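Serine--tRNA ligase (Pyrococcus horikoshii, PDB 2DQ0) attaches serine to tRNA(Ser), and probably also to tRNA(Sec), using ATP, as a homodimeric class II aminoacyl-tRNA synthetase. Local coordinates at residues L13-R21 / L106-G117. Residues are numbered along the deposited sequence; the frame is centred on the assembly and turned at random.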
loop_
_atom_site.group_PDB
_atom_site.type_symbol
_atom_site.label_atom_id
_atom_site.label_comp_id
_atom_site.label_asym_id
_atom_site.label_seq_id
_atom_site.Cartn_x
_atom_site.Cartn_y
_atom_site.Cartn_z
ATOM N N LEU A 13 -17.651 -2.326 38.130
ATOM C CA LEU A 13 -18.220 -2.317 36.791
ATOM C C LEU A 13 -17.156 -2.712 35.779
ATOM O O LEU A 13 -17.407 -3.515 34.884
ATOM C CB LEU A 13 -18.755 -0.926 36.458
ATOM C CG LEU A 13 -19.320 -0.562 35.075
ATOM C CD1 LEU A 13 -18.207 -0.439 34.080
ATOM C CD2 LEU A 13 -20.324 -1.589 34.623
ATOM N N VAL A 14 -15.961 -2.156 35.931
ATOM C CA VAL A 14 -14.882 -2.457 35.013
ATOM C C VAL A 14 -14.292 -3.864 35.227
ATOM O O VAL A 14 -13.880 -4.527 34.264
ATOM C CB VAL A 14 -13.786 -1.339 35.059
ATOM C CG1 VAL A 14 -13.567 -0.885 36.464
ATOM C CG2 VAL A 14 -12.484 -1.843 34.455
ATOM N N LYS A 15 -14.274 -4.336 36.467
ATOM C CA LYS A 15 -13.762 -5.678 36.725
ATOM C C LYS A 15 -14.697 -6.729 36.134
ATOM O O LYS A 15 -14.253 -7.696 35.514
ATOM C CB LYS A 15 -13.631 -5.942 38.220
ATOM C CG LYS A 15 -12.575 -5.115 38.913
ATOM C CD LYS A 15 -12.409 -5.557 40.353
ATOM C CE LYS A 15 -11.342 -4.734 41.035
ATOM N NZ LYS A 15 -10.896 -5.355 42.301
ATOM N N ASN A 16 -15.995 -6.545 36.337
ATOM C CA ASN A 16 -16.958 -7.508 35.828
ATOM C C ASN A 16 -16.997 -7.534 34.304
ATOM O O ASN A 16 -17.261 -8.585 33.703
ATOM C CB ASN A 16 -18.367 -7.228 36.378
ATOM C CG ASN A 16 -18.479 -7.499 37.878
ATOM O OD1 ASN A 16 -17.763 -8.338 38.430
ATOM N ND2 ASN A 16 -19.395 -6.796 38.537
ATOM N N ASP A 17 -16.733 -6.389 33.675
ATOM C CA ASP A 17 -16.763 -6.347 32.222
ATOM C C ASP A 17 -15.545 -7.116 31.716
ATOM O O ASP A 17 -15.632 -7.893 30.758
ATOM C CB ASP A 17 -16.748 -4.903 31.719
ATOM C CG ASP A 17 -17.529 -4.731 30.411
ATOM O OD1 ASP A 17 -16.924 -4.331 29.399
ATOM O OD2 ASP A 17 -18.751 -4.992 30.397
ATOM N N LEU A 18 -14.416 -6.901 32.387
ATOM C CA LEU A 18 -13.172 -7.581 32.058
ATOM C C LEU A 18 -13.416 -9.081 32.092
ATOM O O LEU A 18 -12.856 -9.829 31.289
ATOM C CB LEU A 18 -12.111 -7.219 33.083
ATOM C CG LEU A 18 -10.961 -6.314 32.648
ATOM C CD1 LEU A 18 -11.430 -5.255 31.669
ATOM C CD2 LEU A 18 -10.339 -5.699 33.886
ATOM N N ILE A 19 -14.258 -9.524 33.024
ATOM C CA ILE A 19 -14.561 -10.941 33.131
ATOM C C ILE A 19 -15.527 -11.364 32.026
ATOM O O ILE A 19 -15.417 -12.466 31.491
ATOM C CB ILE A 19 -15.119 -11.292 34.529
ATOM C CG1 ILE A 19 -13.998 -11.146 35.562
ATOM C CG2 ILE A 19 -15.625 -12.732 34.562
ATOM C CD1 ILE A 19 -14.467 -11.216 36.986
ATOM N N LYS A 20 -16.465 -10.495 31.666
ATOM C CA LYS A 20 -17.385 -10.835 30.590
ATOM C C LYS A 20 -16.574 -10.912 29.292
ATOM O O LYS A 20 -16.987 -11.554 28.324
ATOM C CB LYS A 20 -18.453 -9.758 30.418
ATOM C CG LYS A 20 -19.508 -9.675 31.487
ATOM C CD LYS A 20 -20.480 -8.531 31.153
ATOM C CE LYS A 20 -21.410 -8.213 32.315
ATOM N NZ LYS A 20 -22.062 -6.883 32.166
ATOM N N ARG A 21 -15.420 -10.247 29.284
ATOM C CA ARG A 21 -14.570 -10.203 28.102
ATOM C C ARG A 21 -13.556 -11.311 28.040
ATOM O O ARG A 21 -13.000 -11.563 26.992
ATOM C CB ARG A 21 -13.821 -8.872 28.018
ATOM C CG ARG A 21 -14.568 -7.739 27.343
ATOM C CD ARG A 21 -13.705 -6.476 27.372
ATOM N NE ARG A 21 -14.297 -5.366 26.630
ATOM C CZ ARG A 21 -14.385 -5.304 25.309
ATOM N NH1 ARG A 21 -14.940 -4.246 24.747
ATOM N NH2 ARG A 21 -13.916 -6.288 24.548
ATOM N N LEU A 106 -6.424 -1.269 28.493
ATOM C CA LEU A 106 -7.690 -1.812 28.964
ATOM C C LEU A 106 -8.741 -1.632 27.867
ATOM O O LEU A 106 -8.826 -0.589 27.239
ATOM C CB LEU A 106 -8.115 -1.131 30.272
ATOM C CG LEU A 106 -7.314 -1.552 31.519
ATOM C CD1 LEU A 106 -7.697 -0.676 32.706
ATOM C CD2 LEU A 106 -7.579 -3.026 31.836
ATOM N N PRO A 107 -9.540 -2.666 27.606
ATOM C CA PRO A 107 -10.554 -2.553 26.562
ATOM C C PRO A 107 -11.730 -1.690 26.936
ATOM O O PRO A 107 -12.031 -1.512 28.110
ATOM C CB PRO A 107 -10.973 -4.006 26.325
ATOM C CG PRO A 107 -10.901 -4.579 27.676
ATOM C CD PRO A 107 -9.571 -4.004 28.218
ATOM N N ASN A 108 -12.410 -1.179 25.913
ATOM C CA ASN A 108 -13.573 -0.341 26.116
ATOM C C ASN A 108 -14.617 -1.131 26.889
ATOM O O ASN A 108 -14.710 -2.349 26.755
ATOM C CB ASN A 108 -14.160 0.108 24.778
ATOM C CG ASN A 108 -14.962 1.398 24.904
ATOM O OD1 ASN A 108 -15.429 1.961 23.913
ATOM N ND2 ASN A 108 -15.117 1.874 26.139
ATOM N N ILE A 109 -15.382 -0.427 27.717
ATOM C CA ILE A 109 -16.429 -1.046 28.492
ATOM C C ILE A 109 -17.532 -1.370 27.501
ATOM O O ILE A 109 -17.898 -0.529 26.675
ATOM C CB ILE A 109 -16.970 -0.087 29.561
ATOM C CG1 ILE A 109 -15.833 0.361 30.478
ATOM C CG2 ILE A 109 -18.059 -0.778 30.386
ATOM C CD1 ILE A 109 -15.161 -0.774 31.198
ATOM N N THR A 110 -18.049 -2.594 27.577
ATOM C CA THR A 110 -19.105 -3.036 26.676
ATOM C C THR A 110 -20.439 -2.415 27.047
ATOM O O THR A 110 -20.692 -2.084 28.211
ATOM C CB THR A 110 -19.300 -4.575 26.712
ATOM O OG1 THR A 110 -19.908 -4.951 27.955
ATOM C CG2 THR A 110 -17.960 -5.299 26.560
ATOM N N HIS A 111 -21.289 -2.276 26.040
ATOM C CA HIS A 111 -22.620 -1.741 26.214
ATOM C C HIS A 111 -23.515 -2.832 26.811
ATOM O O HIS A 111 -23.275 -4.039 26.637
ATOM C CB HIS A 111 -23.178 -1.285 24.871
ATOM C CG HIS A 111 -24.510 -0.611 24.971
ATOM N ND1 HIS A 111 -25.683 -1.307 25.169
ATOM C CD2 HIS A 111 -24.852 0.699 24.915
ATOM C CE1 HIS A 111 -26.691 -0.455 25.223
ATOM N NE2 HIS A 111 -26.213 0.768 25.072
ATOM N N PRO A 112 -24.554 -2.419 27.553
ATOM C CA PRO A 112 -25.461 -3.391 28.163
ATOM C C PRO A 112 -26.116 -4.327 27.150
ATOM O O PRO A 112 -26.445 -5.462 27.482
ATOM C CB PRO A 112 -26.465 -2.501 28.869
ATOM C CG PRO A 112 -25.598 -1.367 29.321
ATOM C CD PRO A 112 -24.820 -1.068 28.074
ATOM N N SER A 113 -26.279 -3.858 25.914
ATOM C CA SER A 113 -26.920 -4.660 24.884
ATOM C C SER A 113 -26.072 -5.775 24.285
ATOM O O SER A 113 -26.602 -6.639 23.576
ATOM C CB SER A 113 -27.455 -3.761 23.752
ATOM O OG SER A 113 -26.424 -3.039 23.107
ATOM N N VAL A 114 -24.768 -5.772 24.542
ATOM C CA VAL A 114 -23.957 -6.832 23.969
ATOM C C VAL A 114 -24.094 -8.059 24.822
ATOM O O VAL A 114 -23.877 -8.017 26.036
ATOM C CB VAL A 114 -22.429 -6.443 23.776
ATOM C CG1 VAL A 114 -22.147 -5.079 24.331
ATOM C CG2 VAL A 114 -21.498 -7.495 24.405
ATOM N N PRO A 115 -24.488 -9.175 24.190
ATOM C CA PRO A 115 -24.688 -10.484 24.820
ATOM C C PRO A 115 -23.390 -11.035 25.377
ATOM O O PRO A 115 -22.326 -10.755 24.833
ATOM C CB PRO A 115 -25.224 -11.333 23.676
ATOM C CG PRO A 115 -24.565 -10.720 22.463
ATOM C CD PRO A 115 -24.730 -9.248 22.737
ATOM N N VAL A 116 -23.472 -11.813 26.456
ATOM C CA VAL A 116 -22.270 -12.395 27.050
ATOM C C VAL A 116 -21.913 -13.722 26.393
ATOM O O VAL A 116 -22.785 -14.527 26.082
ATOM C CB VAL A 116 -22.430 -12.607 28.560
ATOM C CG1 VAL A 116 -21.084 -13.041 29.170
ATOM C CG2 VAL A 116 -22.918 -11.317 29.203
ATOM N N GLY A 117 -20.619 -13.938 26.178
ATOM C CA GLY A 117 -20.174 -15.156 25.529
ATOM C C GLY A 117 -18.675 -15.379 25.586
ATOM O O GLY A 117 -17.898 -14.495 25.958
#
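Helix 11-21 of the N-terminal tRNA-binding extension packs here on the linker that leads from the long antiparallel coiled coil of helices 28-65 and 72-103 into the catalytic core. D17 and R21 of the helix carry the polar contacts, to T110 and to N108 O. The carboxylate of D17 accepts two hydrogen bonds from T110. T110 N reaches OD1 of D17 at 2.8 Å, nearly straight but 31° out of the carboxylate plane. T110 OG1 donates a hydrogen bond to the syn lone pair of D17 OD2, 2.7 Å away. That hydroxyl lies between the backbone N and the carbonyl carbon of T110 (chi1 72°), and CG2 is turned over one face of the R21 guanidinium. P107 CB lies over the opposite face, offset toward the rim. At the edge, R21 NH1 hydrogen-bonds to N108 O at 2.8 Å, and NE adds a weak hydrogen bond to the same oxygen. With an alanine at D17, the T110 amide and hydroxyl would probably lose their acceptors and T110 would be freer to turn. Apolar contacts flank this centre. I109 sets CG2 against L13 CD1 at 3.7 Å and CD1 against V14 CB at 4.1 Å. L18 CD1 meets the ring of P107 at CG. Beyond the pair, V14 also rests on V30 of helix 28-65. R21 NH2 hydrogen-bonds to G349 O, and T345 OG1 to both K20 O and G117 N, tying helix and linker to the loop between strands 338-342 and 354-362.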